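Local coordinates for protein DNA polymerase sliding clamp (Archaeoglobus fulgidus, PDB 1RWZ) that probably encircles DNA as a ring of three identical subunits, serving as a moving platform that tethers the polymerase and other proteins to their template during replication, at residues A[187-192]-A[213-218]; A[125-130]-A[220-225]. All blocks are in the same frame, centred on the assembly; numbering follows the deposited sequence.

Contact 1 joins the long sheet of the C-terminal clamp domain to a four-stranded one, whereas contact 2 packs a loop on the beginning of strand 221-227 of the long sheet. Their centres lie about 7 Å apart, and along the chain contact 1 is nested inside the loop that contact 2 closes: 125-130 comes first, then 187-192, 213-218 and 220-225. Strand 210-215, which leads into contact 1, lies between strands 129-134 and 221-227, on which the two segments of contact 2 lie. The backbone bonds Leu215 N to Ala129 O and His214 N to Arg222 O, both 2.9 Å, tie the pair together.

Contact 1 (A[187-192]-A[213-218]); sequences GEARSM and IHLGTN
Ala189, Arg190 and Ser191 face Gly216, Thr217 and Asn218 in order, Ala189 CA lying 4.8 Å from Gly216 CA, and with end-to-end directions 57° apart the chains meet at an angle instead of pairing as a regular ladder. Within the clamp fold, this is where the end of strand 210-215, from the long sheet, meets the outermost strand 189-194 of a four-stranded sheet. All three direct hydrogen bonds use a side-chain hydroxyl. That of Ser191 sits between two backbone groups: OG donates to Gly216 O at 2.7 Å and accepts from Asn218 N at 2.8 Å. It approaches the Gly216 carbonyl from above its plane, 42° out. With OG anti to its own carbonyl carbon (chi1 -69°), the serine reaches the segment that follows strand 210-215. Thr217 supplies the reciprocal grip, its OG1 accepting the N-H of Arg190 at 3.2 Å, while its CG2 comes 3.5 Å from Arg190 O. On the buried side, the methyl of Ala189 rests against Leu215, CB to CG 3.8 Å, and Ala129 of strand 129-134 packs on both. Arg190 extends away to a salt bridge with Glu243. At the margins, one water links Glu188 O to Thr217 OG1, and a second accepts from Met192 N and donates to Asn218 OD1 at 3.1 Å.

Contact 2 (A[125-130]-A[220-225]); sequences LELPAK and PVRLVF
Leu125 and Arg222 each carry CG anti to the carbonyl carbon (chi1 -66° and -68°), and these torsions help to bring one leucine methyl against the arginine's aliphatic stem. The two side chains run alongside each other, pointing opposite ways, with CD1 of Leu125 lying 3.8 Å from CG of Arg222 and a little farther from CD. The other methyl of the same leucine turns to a different partner: CD2 meets the ring of Pro220 at its CD, 4.0 Å away, so that one branched side chain spans Pro220, just before the strand, and Arg222 within it. Leu127 CD1 packs against the carbonyl oxygen of Pro220, 3.7 Å away. Farther out, Arg222 bends at chi3 (59°), and its guanidinium group meets a water in its own plane, at the edge. That water accepts from Arg222 NH1 at 2.8 Å and donates to Leu125 O at 3.1 Å, bridging the polar end of the arginine to the backbone of the loop. NE has a stronger partner in Glu235, with which it forms a salt bridge. This is surface packing within the C-terminal clamp domain: the loop before strand 129-134 folds over the beginning of strand 221-227, with His214 of the intervening strand 210-215 touching Leu127 and Arg222, and Ile237 of strand 232-238 lying against Pro220.

Contact 1 (A[187-192]-A[213-218])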
loop_
_atom_site.group_PDB
_atom_site.type_symbol
_atom_site.label_atom_id
_atom_site.label_comp_id
_atom_site.label_asym_id
_atom_site.label_seq_id
_atom_site.Cartn_x
_atom_site.Cartn_y
_atom_site.Cartn_z
ATOM N N GLY A 187 -26.060 -7.016 -31.284
ATOM C CA GLY A 187 -27.209 -7.769 -30.813
ATOM C C GLY A 187 -28.005 -7.011 -29.766
ATOM O O GLY A 187 -27.445 -6.247 -28.983
ATOM N N GLU A 188 -29.317 -7.220 -29.748
ATOM C CA GLU A 188 -30.175 -6.546 -28.783
ATOM C C GLU A 188 -30.355 -7.416 -27.545
ATOM O O GLU A 188 -30.786 -8.566 -27.643
ATOM C CB GLU A 188 -31.540 -6.234 -29.407
ATOM C CG GLU A 188 -31.457 -5.281 -30.591
ATOM C CD GLU A 188 -32.821 -4.853 -31.098
ATOM O OE1 GLU A 188 -33.645 -5.736 -31.419
ATOM O OE2 GLU A 188 -33.065 -3.632 -31.179
ATOM N N ALA A 189 -30.019 -6.858 -26.387
ATOM C CA ALA A 189 -30.130 -7.576 -25.122
ATOM C C ALA A 189 -30.140 -6.606 -23.948
ATOM O O ALA A 189 -29.571 -5.518 -24.019
ATOM C CB ALA A 189 -28.973 -8.554 -24.977
ATOM N N ARG A 190 -30.776 -7.012 -22.855
ATOM C CA ARG A 190 -30.855 -6.167 -21.672
ATOM C C ARG A 190 -31.111 -7.048 -20.455
ATOM O O ARG A 190 -32.133 -7.728 -20.390
ATOM C CB ARG A 190 -31.999 -5.159 -21.849
ATOM C CG ARG A 190 -32.173 -4.143 -20.732
ATOM C CD ARG A 190 -33.426 -3.294 -20.991
ATOM N NE ARG A 190 -33.672 -2.314 -19.936
ATOM C CZ ARG A 190 -33.043 -1.148 -19.827
ATOM N NH1 ARG A 190 -32.121 -0.801 -20.715
ATOM N NH2 ARG A 190 -33.330 -0.332 -18.823
ATOM N N SER A 191 -30.177 -7.048 -19.508
ATOM C CA SER A 191 -30.311 -7.837 -18.282
ATOM C C SER A 191 -29.733 -7.068 -17.095
ATOM O O SER A 191 -28.899 -6.183 -17.273
ATOM C CB SER A 191 -29.578 -9.179 -18.411
ATOM O OG SER A 191 -30.210 -10.042 -19.339
ATOM N N MET A 192 -30.174 -7.404 -15.887
ATOM C CA MET A 192 -29.674 -6.738 -14.686
ATOM C C MET A 192 -28.873 -7.725 -13.842
ATOM O O MET A 192 -29.240 -8.896 -13.743
ATOM C CB MET A 192 -30.836 -6.168 -13.865
ATOM C CG MET A 192 -30.388 -5.372 -12.649
ATOM S SD MET A 192 -31.641 -4.215 -12.073
ATOM C CE MET A 192 -30.892 -2.682 -12.473
ATOM N N ILE A 213 -18.030 -10.472 -23.764
ATOM C CA ILE A 213 -19.290 -10.581 -23.040
ATOM C C ILE A 213 -20.351 -11.174 -23.953
ATOM O O ILE A 213 -20.528 -10.706 -25.075
ATOM C CB ILE A 213 -19.792 -9.196 -22.588
ATOM C CG1 ILE A 213 -18.723 -8.497 -21.745
ATOM C CG2 ILE A 213 -21.107 -9.346 -21.809
ATOM C CD1 ILE A 213 -19.056 -7.047 -21.421
ATOM N N HIS A 214 -21.038 -12.210 -23.476
ATOM C CA HIS A 214 -22.132 -12.832 -24.226
ATOM C C HIS A 214 -23.356 -12.445 -23.398
ATOM O O HIS A 214 -23.471 -12.826 -22.233
ATOM C CB HIS A 214 -21.951 -14.349 -24.276
ATOM C CG HIS A 214 -20.720 -14.780 -25.012
ATOM N ND1 HIS A 214 -20.653 -14.833 -26.388
ATOM C CD2 HIS A 214 -19.497 -15.143 -24.563
ATOM C CE1 HIS A 214 -19.441 -15.210 -26.754
ATOM N NE2 HIS A 214 -18.719 -15.404 -25.665
ATOM N N LEU A 215 -24.263 -11.685 -24.003
ATOM C CA LEU A 215 -25.424 -11.171 -23.291
ATOM C C LEU A 215 -26.782 -11.441 -23.927
ATOM O O LEU A 215 -26.941 -11.356 -25.145
ATOM C CB LEU A 215 -25.251 -9.658 -23.120
ATOM C CG LEU A 215 -26.277 -8.807 -22.368
ATOM C CD1 LEU A 215 -26.216 -9.118 -20.878
ATOM C CD2 LEU A 215 -25.967 -7.331 -22.597
ATOM N N GLY A 216 -27.759 -11.739 -23.075
ATOM C CA GLY A 216 -29.118 -11.986 -23.526
ATOM C C GLY A 216 -30.067 -11.153 -22.677
ATOM O O GLY A 216 -29.633 -10.242 -21.969
ATOM N N THR A 217 -31.360 -11.454 -22.731
ATOM C CA THR A 217 -32.348 -10.706 -21.957
ATOM C C THR A 217 -32.939 -11.619 -20.884
ATOM O O THR A 217 -33.577 -12.624 -21.200
ATOM C CB THR A 217 -33.463 -10.162 -22.881
ATOM O OG1 THR A 217 -32.898 -9.190 -23.772
ATOM C CG2 THR A 217 -34.580 -9.518 -22.074
ATOM N N ASN A 218 -32.703 -11.256 -19.624
ATOM C CA ASN A 218 -33.145 -12.020 -18.459
ATOM C C ASN A 218 -32.497 -13.402 -18.468
ATOM O O ASN A 218 -33.091 -14.395 -18.055
ATOM C CB ASN A 218 -34.672 -12.129 -18.426
ATOM C CG ASN A 218 -35.340 -10.784 -18.233
ATOM O OD1 ASN A 218 -34.970 -10.019 -17.336
ATOM N ND2 ASN A 218 -36.325 -10.484 -19.070
HETATM O O HOH W 1 -31.813 -10.584 -26.052
HETATM O O HOH W 2 -32.178 -9.461 -16.153
#

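Contact 2 (A[125-130]-A[220-225])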
loop_
_atom_site.group_PDB
_atom_site.type_symbol
_atom_site.label_atom_id
_atom_site.label_comp_id
_atom_site.label_asym_id
_atom_site.label_seq_id
_atom_site.Cartn_x
_atom_site.Cartn_y
_atom_site.Cartn_z
ATOM N N LEU A 125 -25.987 -21.775 -23.171
ATOM C CA LEU A 125 -26.628 -20.480 -23.318
ATOM C C LEU A 125 -26.631 -19.962 -24.751
ATOM O O LEU A 125 -25.599 -19.924 -25.417
ATOM C CB LEU A 125 -25.937 -19.466 -22.403
ATOM C CG LEU A 125 -26.110 -19.741 -20.906
ATOM C CD1 LEU A 125 -25.182 -18.844 -20.094
ATOM C CD2 LEU A 125 -27.564 -19.514 -20.523
ATOM N N GLU A 126 -27.811 -19.569 -25.217
ATOM C CA GLU A 126 -27.979 -19.027 -26.559
ATOM C C GLU A 126 -28.144 -17.520 -26.381
ATOM O O GLU A 126 -29.222 -17.054 -26.013
ATOM C CB GLU A 126 -29.233 -19.619 -27.206
ATOM C CG GLU A 126 -29.460 -19.194 -28.647
ATOM C CD GLU A 126 -28.505 -19.871 -29.609
ATOM O OE1 GLU A 126 -28.543 -19.541 -30.814
ATOM O OE2 GLU A 126 -27.721 -20.738 -29.162
ATOM N N LEU A 127 -27.078 -16.762 -26.632
ATOM C CA LEU A 127 -27.124 -15.311 -26.458
ATOM C C LEU A 127 -26.879 -14.517 -27.737
ATOM O O LEU A 127 -25.914 -14.759 -28.463
ATOM C CB LEU A 127 -26.130 -14.899 -25.371
ATOM C CG LEU A 127 -26.359 -15.640 -24.050
ATOM C CD1 LEU A 127 -25.388 -15.149 -22.998
ATOM C CD2 LEU A 127 -27.792 -15.423 -23.583
ATOM N N PRO A 128 -27.751 -13.533 -28.011
ATOM C CA PRO A 128 -27.706 -12.664 -29.190
ATOM C C PRO A 128 -26.645 -11.567 -29.255
ATOM O O PRO A 128 -26.249 -11.163 -30.345
ATOM C CB PRO A 128 -29.114 -12.085 -29.233
ATOM C CG PRO A 128 -29.428 -11.919 -27.783
ATOM C CD PRO A 128 -28.942 -13.232 -27.193
ATOM N N ALA A 129 -26.194 -11.078 -28.106
ATOM C CA ALA A 129 -25.205 -10.003 -28.089
ATOM C C ALA A 129 -23.803 -10.464 -27.720
ATOM O O ALA A 129 -23.617 -11.212 -26.761
ATOM C CB ALA A 129 -25.653 -8.906 -27.131
ATOM N N LYS A 130 -22.819 -10.007 -28.488
ATOM C CA LYS A 130 -21.424 -10.351 -28.237
ATOM C C LYS A 130 -20.637 -9.049 -28.239
ATOM O O LYS A 130 -20.638 -8.318 -29.231
ATOM C CB LYS A 130 -20.887 -11.278 -29.328
ATOM C CG LYS A 130 -19.450 -11.714 -29.082
ATOM C CD LYS A 130 -18.929 -12.582 -30.215
ATOM C CE LYS A 130 -17.462 -12.919 -30.004
ATOM N NZ LYS A 130 -16.925 -13.724 -31.139
ATOM N N PRO A 220 -28.452 -15.472 -17.882
ATOM C CA PRO A 220 -27.168 -15.272 -17.199
ATOM C C PRO A 220 -26.201 -14.659 -18.212
ATOM O O PRO A 220 -26.315 -14.911 -19.410
ATOM C CB PRO A 220 -26.741 -16.689 -16.831
ATOM C CG PRO A 220 -28.061 -17.423 -16.678
ATOM C CD PRO A 220 -28.864 -16.886 -17.842
ATOM N N VAL A 221 -25.262 -13.850 -17.739
ATOM C CA VAL A 221 -24.288 -13.254 -18.644
ATOM C C VAL A 221 -23.017 -14.098 -18.602
ATOM O O VAL A 221 -22.679 -14.671 -17.563
ATOM C CB VAL A 221 -23.967 -11.784 -18.240
ATOM C CG1 VAL A 221 -23.407 -11.730 -16.817
ATOM C CG2 VAL A 221 -22.982 -11.168 -19.230
ATOM N N ARG A 222 -22.343 -14.219 -19.746
ATOM C CA ARG A 222 -21.086 -14.954 -19.818
ATOM C C ARG A 222 -19.987 -13.905 -19.977
ATOM O O ARG A 222 -20.050 -13.075 -20.882
ATOM C CB ARG A 222 -21.037 -15.889 -21.033
ATOM C CG ARG A 222 -21.989 -17.078 -21.011
ATOM C CD ARG A 222 -21.826 -17.886 -22.305
ATOM N NE ARG A 222 -20.455 -18.368 -22.472
ATOM C CZ ARG A 222 -19.886 -18.656 -23.641
ATOM N NH1 ARG A 222 -20.564 -18.514 -24.774
ATOM N NH2 ARG A 222 -18.625 -19.076 -23.678
ATOM N N LEU A 223 -19.001 -13.944 -19.089
ATOM C CA LEU A 223 -17.880 -13.013 -19.120
ATOM C C LEU A 223 -16.626 -13.842 -19.349
ATOM O O LEU A 223 -16.098 -14.457 -18.427
ATOM C CB LEU A 223 -17.788 -12.261 -17.790
ATOM C CG LEU A 223 -19.048 -11.454 -17.449
ATOM C CD1 LEU A 223 -18.957 -10.929 -16.024
ATOM C CD2 LEU A 223 -19.216 -10.309 -18.436
ATOM N N VAL A 224 -16.160 -13.870 -20.591
ATOM C CA VAL A 224 -14.986 -14.652 -20.922
ATOM C C VAL A 224 -13.736 -13.785 -20.901
ATOM O O VAL A 224 -13.506 -12.983 -21.810
ATOM C CB VAL A 224 -15.136 -15.304 -22.310
ATOM C CG1 VAL A 224 -13.983 -16.269 -22.572
ATOM C CG2 VAL A 224 -16.470 -16.045 -22.389
ATOM N N PHE A 225 -12.943 -13.945 -19.848
ATOM C CA PHE A 225 -11.700 -13.200 -19.701
ATOM C C PHE A 225 -10.533 -14.035 -20.235
ATOM O O PHE A 225 -10.477 -15.249 -20.025
ATOM C CB PHE A 225 -11.399 -12.896 -18.225
ATOM C CG PHE A 225 -12.373 -11.966 -17.567
ATOM C CD1 PHE A 225 -13.532 -12.457 -16.968
ATOM C CD2 PHE A 225 -12.113 -10.602 -17.503
ATOM C CE1 PHE A 225 -14.411 -11.602 -16.311
ATOM C CE2 PHE A 225 -12.986 -9.736 -16.851
ATOM C CZ PHE A 225 -14.141 -10.240 -16.249
HETATM O O HOH W 3 -23.231 -17.984 -25.260
#